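Local atomic coordinates of glucokinase (Streptomyces griseus, PDB entry 3VGL), a protein that probably phosphorylates D-glucose at the expense of ATP to give glucose 6-phosphate, as a zinc-containing glucokinase of the ROK family. Residues F155-V160 against C174-A179; R182-Y187 against D231-L236. All blocks are in the same frame, centred on the assembly; numbering follows the deposited sequence.

Contact 1: F155-V160 against C174-A179. With ZN (zinc ion), chain B; BGC (beta-D-glucopyranose), chain D.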
ATOM      1  N   PHE A 155       2.536  -3.811  19.558  1.00 10.79           N
ATOM      2  CA  PHE A 155       1.710  -4.018  18.371  1.00 10.75           C
ATOM      3  C   PHE A 155       1.486  -2.724  17.576  1.00 10.32           C
ATOM      4  O   PHE A 155       1.232  -2.751  16.354  1.00 10.33           O
ATOM      5  CB  PHE A 155       0.307  -4.502  18.767  1.00 11.75           C
ATOM      6  CG  PHE A 155       0.270  -5.791  19.553  1.00 11.34           C
ATOM      7  CD1 PHE A 155       1.310  -6.723  19.509  1.00 13.49           C
ATOM      8  CD2 PHE A 155      -0.876  -6.090  20.283  1.00 13.21           C
ATOM      9  CE1 PHE A 155       1.215  -7.933  20.241  1.00 13.83           C
ATOM     10  CE2 PHE A 155      -0.981  -7.267  21.009  1.00 13.56           C
ATOM     11  CZ  PHE A 155       0.060  -8.190  20.999  1.00 13.72           C
ATOM     12  N   GLY A 156       1.589  -1.589  18.266  1.00  9.51           N
ATOM     13  CA  GLY A 156       1.345  -0.294  17.622  1.00  9.69           C
ATOM     14  C   GLY A 156       2.304   0.022  16.504  1.00  9.14           C
ATOM     15  O   GLY A 156       2.021   0.858  15.664  1.00  9.62           O
ATOM     16  N   HIS A 157       3.454  -0.674  16.489  1.00  9.25           N
ATOM     17  CA  HIS A 157       4.488  -0.380  15.495  1.00 10.45           C
ATOM     18  C   HIS A 157       4.725  -1.501  14.503  1.00 10.40           C
ATOM     19  O   HIS A 157       5.712  -1.508  13.772  1.00 11.05           O
ATOM     20  CB  HIS A 157       5.774   0.105  16.204  1.00 10.69           C
ATOM     21  CG  HIS A 157       5.473   1.171  17.189  1.00  9.67           C
ATOM     22  ND1 HIS A 157       5.131   2.451  16.801  1.00 11.69           N
ATOM     23  CD2 HIS A 157       5.287   1.104  18.535  1.00 10.42           C
ATOM     24  CE1 HIS A 157       4.803   3.147  17.881  1.00 11.91           C
ATOM     25  NE2 HIS A 157       4.885   2.356  18.941  1.00 10.79           N
ATOM     26  N   ILE A 158       3.761  -2.413  14.425  1.00 10.64           N
ATOM     27  CA  ILE A 158       3.716  -3.361  13.299  1.00 11.55           C
ATOM     28  C   ILE A 158       3.353  -2.547  12.059  1.00 10.79           C
ATOM     29  O   ILE A 158       2.491  -1.674  12.111  1.00 10.85           O
ATOM     30  CB  ILE A 158       2.598  -4.417  13.530  1.00 12.28           C
ATOM     31  CG1 ILE A 158       2.980  -5.309  14.722  1.00 14.20           C
ATOM     32  CG2 ILE A 158       2.345  -5.259  12.261  1.00 17.05           C
ATOM     33  CD1 ILE A 158       1.729  -6.019  15.276  1.00 17.39           C
ATOM     34  N   ARG A 159       4.008  -2.808  10.943  1.00 11.26           N
ATOM     35  CA  ARG A 159       3.784  -2.002   9.730  1.00 11.38           C
ATOM     36  C   ARG A 159       2.584  -2.551   8.986  1.00 11.11           C
ATOM     37  O   ARG A 159       2.603  -3.699   8.495  1.00 12.92           O
ATOM     38  CB  ARG A 159       5.008  -2.071   8.827  1.00 12.92           C
ATOM     39  CG  ARG A 159       4.844  -1.197   7.603  1.00 13.79           C
ATOM     40  CD  ARG A 159       6.018  -1.303   6.645  1.00 18.13           C
ATOM     41  NE  ARG A 159       6.058  -2.599   5.964  1.00 21.00           N
ATOM     42  CZ  ARG A 159       6.902  -2.889   4.984  1.00 22.88           C
ATOM     43  NH1 ARG A 159       6.904  -4.106   4.441  1.00 23.25           N
ATOM     44  NH2 ARG A 159       7.725  -1.947   4.526  1.00 24.87           N
ATOM     45  N   VAL A 160       1.540  -1.755   8.930  1.00  9.42           N
ATOM     46  CA  VAL A 160       0.327  -2.158   8.222  1.00 10.72           C
ATOM     47  C   VAL A 160       0.237  -1.546   6.828  1.00 10.63           C
ATOM     48  O   VAL A 160      -0.415  -2.145   5.962  1.00 12.03           O
ATOM     49  CB  VAL A 160      -0.974  -1.911   9.034  1.00 10.69           C
ATOM     50  CG1 VAL A 160      -0.931  -2.725  10.333  1.00 12.97           C
ATOM     51  CG2 VAL A 160      -1.222  -0.440   9.321  1.00 11.95           C
ATOM     52  N   CYS A 174       2.981   2.389  10.666  1.00  9.16           N
ATOM     53  CA  CYS A 174       2.633   1.680  11.906  1.00  9.46           C
ATOM     54  C   CYS A 174       1.136   1.597  12.175  1.00  8.90           C
ATOM     55  O   CYS A 174       0.356   2.560  11.952  1.00  9.15           O
ATOM     56  CB  CYS A 174       3.288   2.408  13.057  1.00 10.07           C
ATOM     57  SG  CYS A 174       5.068   2.433  12.993  1.00  9.69           S
ATOM     58  N   TRP A 175       0.720   0.433  12.685  1.00  9.33           N
ATOM     59  CA  TRP A 175      -0.680   0.220  13.025  1.00  8.96           C
ATOM     60  C   TRP A 175      -1.286   1.372  13.852  1.00  9.53           C
ATOM     61  O   TRP A 175      -2.411   1.793  13.609  1.00  9.15           O
ATOM     62  CB  TRP A 175      -0.831  -1.136  13.742  1.00  8.37           C
ATOM     63  CG  TRP A 175      -2.256  -1.612  13.911  1.00  7.38           C
ATOM     64  CD1 TRP A 175      -3.370  -1.233  13.182  1.00  9.25           C
ATOM     65  CD2 TRP A 175      -2.679  -2.638  14.794  1.00  9.19           C
ATOM     66  NE1 TRP A 175      -4.474  -1.935  13.624  1.00 10.54           N
ATOM     67  CE2 TRP A 175      -4.068  -2.815  14.599  1.00 10.08           C
ATOM     68  CE3 TRP A 175      -2.012  -3.424  15.746  1.00 11.52           C
ATOM     69  CZ2 TRP A 175      -4.820  -3.743  15.344  1.00 10.40           C
ATOM     70  CZ3 TRP A 175      -2.752  -4.364  16.474  1.00 11.48           C
ATOM     71  CH2 TRP A 175      -4.146  -4.501  16.271  1.00 11.61           C
ATOM     72  N   GLU A 176      -0.533   1.901  14.801  1.00  9.70           N
ATOM     73  CA  GLU A 176      -1.110   2.922  15.664  1.00 10.13           C
ATOM     74  C   GLU A 176      -1.485   4.206  14.936  1.00  9.97           C
ATOM     75  O   GLU A 176      -2.350   4.951  15.407  1.00 10.51           O
ATOM     76  CB  GLU A 176      -0.233   3.181  16.883  1.00 12.38           C
ATOM     77  CG  GLU A 176       0.793   4.225  16.766  1.00 13.14           C
ATOM     78  CD  GLU A 176       1.359   4.630  18.157  1.00 12.60           C
ATOM     79  OE1 GLU A 176       1.350   3.795  19.071  1.00 11.95           O
ATOM     80  OE2 GLU A 176       1.814   5.789  18.303  1.00 14.18           O
ATOM     81  N   GLN A 177      -0.882   4.471  13.771  1.00  9.25           N
ATOM     82  CA  GLN A 177      -1.288   5.653  12.990  1.00  8.86           C
ATOM     83  C   GLN A 177      -2.655   5.488  12.338  1.00  9.25           C
ATOM     84  O   GLN A 177      -3.245   6.480  11.925  1.00 10.56           O
ATOM     85  CB  GLN A 177      -0.229   6.000  11.928  1.00  9.87           C
ATOM     86  CG  GLN A 177       1.115   6.378  12.547  1.00 11.63           C
ATOM     87  CD  GLN A 177       0.964   7.519  13.520  1.00 11.69           C
ATOM     88  OE1 GLN A 177       0.244   8.515  13.242  1.00 10.70           O
ATOM     89  NE2 GLN A 177       1.599   7.386  14.674  1.00 11.20           N
ATOM     90  N   TYR A 178      -3.144   4.232  12.298  1.00  9.35           N
ATOM     91  CA  TYR A 178      -4.434   3.892  11.659  1.00 10.13           C
ATOM     92  C   TYR A 178      -5.489   3.475  12.663  1.00 10.12           C
ATOM     93  O   TYR A 178      -6.685   3.611  12.396  1.00 11.13           O
ATOM     94  CB  TYR A 178      -4.241   2.785  10.607  1.00  9.44           C
ATOM     95  CG  TYR A 178      -3.255   3.215   9.541  1.00  8.62           C
ATOM     96  CD1 TYR A 178      -3.677   3.973   8.456  1.00 10.90           C
ATOM     97  CD2 TYR A 178      -1.889   2.963   9.697  1.00  9.04           C
ATOM     98  CE1 TYR A 178      -2.767   4.417   7.485  1.00  9.86           C
ATOM     99  CE2 TYR A 178      -0.970   3.395   8.734  1.00  9.03           C
ATOM    100  CZ  TYR A 178      -1.427   4.127   7.652  1.00  9.27           C
ATOM    101  OH  TYR A 178      -0.562   4.606   6.670  1.00  9.54           O
ATOM    102  N   ALA A 179      -5.047   2.967  13.808  1.00 10.53           N
ATOM    103  CA  ALA A 179      -5.998   2.556  14.854  1.00  9.56           C
ATOM    104  C   ALA A 179      -5.492   3.066  16.202  1.00 11.15           C
ATOM    105  O   ALA A 179      -4.504   2.541  16.759  1.00 11.74           O
ATOM    106  CB  ALA A 179      -6.137   1.033  14.881  1.00 10.97           C
TER
HETATM  107 ZN    ZN B 322       5.532   3.448  14.988  1.00 14.53          ZN
HETATM  108  C2  BGC D 324       3.899   2.774  22.710  1.00 17.25           C
HETATM  109  C3  BGC D 324       3.516   1.605  23.613  1.00 16.81           C
HETATM  110  C4  BGC D 324       2.283   1.929  24.458  1.00 16.67           C
HETATM  111  C5  BGC D 324       1.193   2.425  23.523  1.00 17.12           C
HETATM  112  C6  BGC D 324      -0.083   2.812  24.277  1.00 17.27           C
HETATM  113  C1  BGC D 324       2.680   3.167  21.882  1.00 16.49           C
HETATM  114  O1  BGC D 324       2.944   4.302  21.105  1.00 17.45           O
HETATM  115  O2  BGC D 324       4.920   2.305  21.807  1.00 16.33           O
HETATM  116  O3  BGC D 324       4.576   1.266  24.452  1.00 17.84           O
HETATM  117  O4  BGC D 324       1.833   0.749  25.100  1.00 17.24           O
HETATM  118  O5  BGC D 324       1.629   3.546  22.769  1.00 16.94           O
HETATM  119  O6  BGC D 324       0.177   3.840  25.219  1.00 18.66           O
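His157 and Cys174 bind the same zinc ion, and this zinc site of a ROK-family kinase illustrates how a bound metal can also place a substrate-binding side chain. From its CB, 4.0 Å from Cys174 SG, the histidine turns CG away from the carbonyl carbon (chi1 -49°). CG then lies 3.2 Å from the zinc, and ND1 binds the metal at 2.1 Å. CE1, between the two ring nitrogens, looks obliquely on Glu176 OE1; CD2 is near O2 of the bound glucose, to which NE2 donates over 2.9 Å. With one nitrogen on zinc and the other on sugar, the imidazole is fixed in rotation, and the metal would probably polarise the N-H. Cys174 SG lies at the ring edge, near its plane; Cys167 and Cys169 complete the four-residue site.

Glu176 reaches the same sugar from the other segment. OE1 takes the O1 hydroxyl of glucose at 2.6 Å and also receives Leu134 N, while OE2 is held by Asn80. Two backbone bonds tie the two segments together: Glu176 N to Gly156 O, and Trp175 N to Ile158 O, the latter nearly straight at the carbonyl (C=O...N 170°).

Farther from the sugar the chemistry turns apolar. Val160 divides its methyls, CG1 going to Trp175 CB and CG2 to Tyr178 CD2 at 3.5 Å. The indole nitrogen bonds to Trp239 O, whereas the opposite border of the ring system abuts a carbonyl: Phe155 O lies 3.4 Å from Trp175 CE3, at the ring edge.

Contact 2: R182-Y187 against D231-L236. With ANP (phosphoaminophosphonic acid-adenylate ester), chain E.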
ATOM      1  N   ARG A 182      -6.143   8.860  18.613  1.00 14.69           N
ATOM      2  CA  ARG A 182      -5.673   9.951  17.757  1.00 15.48           C
ATOM      3  C   ARG A 182      -6.111   9.770  16.318  1.00 14.69           C
ATOM      4  O   ARG A 182      -6.469  10.758  15.679  1.00 16.13           O
ATOM      5  CB  ARG A 182      -4.153  10.165  17.837  1.00 15.24           C
ATOM      6  CG  ARG A 182      -3.722  10.884  19.056  1.00 18.13           C
ATOM      7  CD  ARG A 182      -2.272  11.323  18.936  1.00 19.51           C
ATOM      8  NE  ARG A 182      -1.944  12.155  20.092  1.00 25.47           N
ATOM      9  CZ  ARG A 182      -0.708  12.494  20.434  1.00 25.91           C
ATOM     10  NH1 ARG A 182      -0.503  13.249  21.503  1.00 27.23           N
ATOM     11  NH2 ARG A 182       0.316  12.067  19.707  1.00 25.76           N
ATOM     12  N   ALA A 183      -6.073   8.522  15.814  1.00 13.92           N
ATOM     13  CA  ALA A 183      -6.536   8.227  14.461  1.00 13.66           C
ATOM     14  C   ALA A 183      -8.035   8.488  14.351  1.00 13.47           C
ATOM     15  O   ALA A 183      -8.480   9.086  13.373  1.00 15.09           O
ATOM     16  CB  ALA A 183      -6.211   6.782  14.044  1.00 14.00           C
ATOM     17  N   LEU A 184      -8.803   8.060  15.354  1.00 13.84           N
ATOM     18  CA  LEU A 184     -10.237   8.386  15.377  1.00 15.01           C
ATOM     19  C   LEU A 184     -10.493   9.891  15.208  1.00 16.28           C
ATOM     20  O   LEU A 184     -11.334  10.293  14.389  1.00 17.30           O
ATOM     21  CB  LEU A 184     -10.877   7.872  16.672  1.00 14.76           C
ATOM     22  CG  LEU A 184     -12.390   8.149  16.802  1.00 15.84           C
ATOM     23  CD1 LEU A 184     -13.177   7.284  15.801  1.00 16.23           C
ATOM     24  CD2 LEU A 184     -12.768   7.833  18.228  1.00 17.73           C
ATOM     25  N   VAL A 185      -9.786  10.704  15.999  1.00 16.33           N
ATOM     26  CA  VAL A 185      -9.920  12.154  15.914  1.00 17.91           C
ATOM     27  C   VAL A 185      -9.545  12.641  14.521  1.00 18.20           C
ATOM     28  O   VAL A 185     -10.239  13.486  13.942  1.00 18.93           O
ATOM     29  CB  VAL A 185      -9.096  12.839  17.008  1.00 17.16           C
ATOM     30  CG1 VAL A 185      -9.058  14.353  16.801  1.00 18.11           C
ATOM     31  CG2 VAL A 185      -9.684  12.485  18.360  1.00 17.94           C
ATOM     32  N   ARG A 186      -8.467  12.094  13.966  1.00 17.87           N
ATOM     33  CA  ARG A 186      -8.069  12.436  12.616  1.00 18.53           C
ATOM     34  C   ARG A 186      -9.153  12.140  11.590  1.00 18.60           C
ATOM     35  O   ARG A 186      -9.442  12.981  10.719  1.00 19.66           O
ATOM     36  CB  ARG A 186      -6.735  11.803  12.228  1.00 18.79           C
ATOM     37  CG  ARG A 186      -5.994  12.695  11.248  1.00 23.61           C
ATOM     38  CD  ARG A 186      -4.712  12.076  10.781  1.00 27.15           C
ATOM     39  NE  ARG A 186      -5.042  11.269   9.631  1.00 30.44           N
ATOM     40  CZ  ARG A 186      -5.066   9.959   9.627  1.00 27.42           C
ATOM     41  NH1 ARG A 186      -4.706   9.275  10.720  1.00 31.12           N
ATOM     42  NH2 ARG A 186      -5.402   9.337   8.507  1.00 22.19           N
ATOM     43  N   TYR A 187      -9.786  10.970  11.711  1.00 17.60           N
ATOM     44  CA  TYR A 187     -10.816  10.552  10.773  1.00 16.81           C
ATOM     45  C   TYR A 187     -11.998  11.487  10.843  1.00 18.53           C
ATOM     46  O   TYR A 187     -12.568  11.857   9.814  1.00 19.78           O
ATOM     47  CB  TYR A 187     -11.289   9.124  11.054  1.00 15.95           C
ATOM     48  CG  TYR A 187     -10.188   8.096  10.846  1.00 14.76           C
ATOM     49  CD1 TYR A 187      -9.229   8.258   9.835  1.00 15.24           C
ATOM     50  CD2 TYR A 187     -10.116   6.972  11.659  1.00 13.69           C
ATOM     51  CE1 TYR A 187      -8.230   7.313   9.640  1.00 14.49           C
ATOM     52  CE2 TYR A 187      -9.108   6.021  11.478  1.00 12.78           C
ATOM     53  CZ  TYR A 187      -8.181   6.194  10.465  1.00 14.16           C
ATOM     54  OH  TYR A 187      -7.196   5.263  10.310  1.00 12.74           O
ATOM     55  N   ASP A 231     -19.236   7.300  10.752  1.00 23.45           N
ATOM     56  CA  ASP A 231     -18.267   6.954   9.696  1.00 23.04           C
ATOM     57  C   ASP A 231     -16.818   6.881  10.206  1.00 21.23           C
ATOM     58  O   ASP A 231     -16.013   6.052   9.737  1.00 21.06           O
ATOM     59  CB  ASP A 231     -18.333   7.927   8.520  1.00 23.71           C
ATOM     60  CG  ASP A 231     -17.679   7.364   7.268  1.00 29.12           C
ATOM     61  OD1 ASP A 231     -18.005   6.204   6.921  1.00 32.16           O
ATOM     62  OD2 ASP A 231     -16.838   8.064   6.643  1.00 33.01           O
ATOM     63  N   SER A 232     -16.487   7.754  11.149  1.00 20.44           N
ATOM     64  CA  SER A 232     -15.142   7.773  11.744  1.00 19.41           C
ATOM     65  C   SER A 232     -14.887   6.492  12.547  1.00 19.16           C
ATOM     66  O   SER A 232     -13.776   5.919  12.504  1.00 18.12           O
ATOM     67  CB  SER A 232     -14.949   9.000  12.634  1.00 20.23           C
ATOM     68  OG  SER A 232     -15.212  10.189  11.914  1.00 21.03           O
ATOM     69  N   PHE A 233     -15.890   6.057  13.307  1.00 19.20           N
ATOM     70  CA  PHE A 233     -15.804   4.785  13.997  1.00 18.52           C
ATOM     71  C   PHE A 233     -15.679   3.628  13.020  1.00 18.30           C
ATOM     72  O   PHE A 233     -14.930   2.679  13.297  1.00 15.85           O
ATOM     73  CB  PHE A 233     -16.980   4.587  14.967  1.00 19.51           C
ATOM     74  CG  PHE A 233     -16.738   5.194  16.312  1.00 20.50           C
ATOM     75  CD1 PHE A 233     -17.370   6.377  16.663  1.00 21.29           C
ATOM     76  CD2 PHE A 233     -15.843   4.624  17.216  1.00 21.22           C
ATOM     77  CE1 PHE A 233     -17.148   6.971  17.908  1.00 23.54           C
ATOM     78  CE2 PHE A 233     -15.613   5.211  18.472  1.00 22.85           C
ATOM     79  CZ  PHE A 233     -16.265   6.399  18.815  1.00 20.57           C
ATOM     80  N   ARG A 234     -16.380   3.708  11.882  1.00 18.72           N
ATOM     81  CA  ARG A 234     -16.255   2.685  10.816  1.00 19.03           C
ATOM     82  C   ARG A 234     -14.818   2.582  10.310  1.00 17.61           C
ATOM     83  O   ARG A 234     -14.289   1.474  10.140  1.00 17.10           O
ATOM     84  CB  ARG A 234     -17.233   2.947   9.652  1.00 20.67           C
ATOM     85  CG  ARG A 234     -17.104   1.924   8.522  1.00 25.68           C
ATOM     86  CD  ARG A 234     -18.173   2.086   7.447  1.00 34.80           C
ATOM     87  NE  ARG A 234     -18.627   0.770   6.979  1.00 41.25           N
ATOM     88  CZ  ARG A 234     -19.635   0.074   7.516  1.00 44.26           C
ATOM     89  NH1 ARG A 234     -19.956  -1.114   7.024  1.00 45.86           N
ATOM     90  NH2 ARG A 234     -20.325   0.559   8.543  1.00 46.05           N
ATOM     91  N   GLU A 235     -14.186   3.739  10.088  1.00 15.99           N
ATOM     92  CA  GLU A 235     -12.811   3.749   9.585  1.00 14.91           C
ATOM     93  C   GLU A 235     -11.850   3.217  10.651  1.00 14.16           C
ATOM     94  O   GLU A 235     -10.945   2.432  10.335  1.00 14.52           O
ATOM     95  CB  GLU A 235     -12.403   5.167   9.108  1.00 14.71           C
ATOM     96  CG  GLU A 235     -11.002   5.276   8.510  1.00 18.04           C
ATOM     97  CD  GLU A 235     -10.845   4.642   7.151  1.00 23.16           C
ATOM     98  OE1 GLU A 235     -11.862   4.306   6.510  1.00 25.69           O
ATOM     99  OE2 GLU A 235      -9.684   4.468   6.714  1.00 24.47           O
ATOM    100  N   LEU A 236     -12.047   3.633  11.905  1.00 14.09           N
ATOM    101  CA  LEU A 236     -11.223   3.094  13.012  1.00 12.80           C
ATOM    102  C   LEU A 236     -11.334   1.573  13.073  1.00 13.47           C
ATOM    103  O   LEU A 236     -10.332   0.868  13.182  1.00 12.29           O
ATOM    104  CB  LEU A 236     -11.626   3.708  14.358  1.00 13.49           C
ATOM    105  CG  LEU A 236     -11.049   3.051  15.611  1.00 12.52           C
ATOM    106  CD1 LEU A 236      -9.523   3.212  15.673  1.00 13.54           C
ATOM    107  CD2 LEU A 236     -11.708   3.660  16.855  1.00 15.48           C
TER
HETATM  108  PB  ANP E 325      -3.643   7.988  27.168  1.00 21.17           P
HETATM  109  O1B ANP E 325      -3.183   7.518  25.784  1.00 22.01           O
HETATM  110  O2B ANP E 325      -2.972   9.223  27.693  1.00 22.81           O
HETATM  111  N3B ANP E 325      -3.394   6.728  28.303  1.00 21.78           N
HETATM  112  PA  ANP E 325      -6.449   7.656  26.420  1.00 22.11           P
HETATM  113  O1A ANP E 325      -7.706   8.320  26.989  1.00 25.29           O
HETATM  114  O2A ANP E 325      -6.284   6.170  26.496  1.00 22.22           O
HETATM  115  O3A ANP E 325      -5.187   8.414  27.083  1.00 20.68           O
HETATM  116  O5' ANP E 325      -6.276   8.067  24.874  1.00 21.67           O
HETATM  117  C5' ANP E 325      -6.351   9.429  24.440  1.00 21.07           C
HETATM  118  C4' ANP E 325      -6.811   9.469  22.998  1.00 20.06           C
HETATM  119  O4' ANP E 325      -8.021   8.713  22.846  1.00 21.50           O
HETATM  120  C3' ANP E 325      -7.132  10.886  22.593  1.00 21.52           C
HETATM  121  O3' ANP E 325      -6.955  10.968  21.176  1.00 24.33           O
HETATM  122  C2' ANP E 325      -8.597  10.973  22.933  1.00 23.07           C
HETATM  123  O2' ANP E 325      -9.262  11.968  22.176  1.00 27.66           O
HETATM  124  C1' ANP E 325      -9.128   9.582  22.617  1.00 22.63           C
HETATM  125  N9  ANP E 325     -10.168   9.172  23.578  1.00 23.51           N
HETATM  126  C8  ANP E 325     -10.030   8.938  24.896  1.00 24.94           C
HETATM  127  N7  ANP E 325     -11.228   8.565  25.448  1.00 27.36           N
HETATM  128  C5  ANP E 325     -12.115   8.543  24.438  1.00 25.66           C
HETATM  129  C6  ANP E 325     -13.570   8.259  24.278  1.00 26.86           C
HETATM  130  N6  ANP E 325     -14.330   7.885  25.340  1.00 30.53           N
HETATM  131  N1  ANP E 325     -14.087   8.351  23.034  1.00 26.30           N
HETATM  132  C2  ANP E 325     -13.376   8.721  21.942  1.00 27.46           C
HETATM  133  N3  ANP E 325     -12.055   9.006  22.022  1.00 25.32           N
HETATM  134  C4  ANP E 325     -11.421   8.936  23.209  1.00 24.20           C
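Segments 182-187 and 231-236, on helices 181-194 and 227-251, run in roughly opposing directions, their axes 8.7 Å apart at closest approach and their N-to-C directions 135° apart, with Leu184 facing Leu236 and Tyr187 facing Ser232. This helix-helix packing, in a ROK kinase of the actin-like ATPase clan, shows how an interface without a single hydrogen bond across it can be built from CH-pi contacts.

Tyr187 carries one half. Its phenol ring receives Glu235 CG squarely over the centre, 3.4 Å from the centroid and only 4° off the normal, while Ala183 O sits over the opposite face, nearer the rim. The glutamate bends at chi2, laying its methylene on the ring and turning the carboxylate, which stands nearly upright to the ring, to Arg238 and Trp239. At the ring's far end the hydroxyl bonds to Tyr178 O. Losing the phenol to an alanine would probably open a gap under Glu235 CG and leave Tyr178 O without this hydroxyl partner.

Leu184 carries the other half. With CG trans to its own backbone nitrogen (chi1 -180°), it rests CD1 against Ser232 O at 3.6 Å. The same methyl lies over the centre of the Phe233 ring, 4.0 Å from the centroid, and touches Leu236 CD2. Ser232 CB is 4.0 Å from both Tyr187 CB and Leu184 CD1, and its OG bonds back to Val228 O of its own helix. The second leucine methyl links this packing to the nucleotide analogue: Leu184 CD2 meets Phe233 CZ at 3.8 Å and adenine C2 at 3.9 Å.

Both contacts are buried, yet they obey different rules. Contact 1 joins two parts of one long loop with little regular structure, and metal bonds and backbone hydrogen bonds supply the order there; contact 2 joins two regular helices that meet through apolar and CH-pi contacts, with no hydrogen bond between the segments. Each borders a different ligand, glucose for contact 1 and the adenine nucleotide for contact 2. They share no segment, but the loop of 174-179 leads directly into helix 181-194, and helix 227-251 provides one side of contact 2 and lies against contact 1 through Trp239 and Leu247. The two also touch directly, Ala183 CB packing on the carbonyl oxygens of Gln177 and Tyr178.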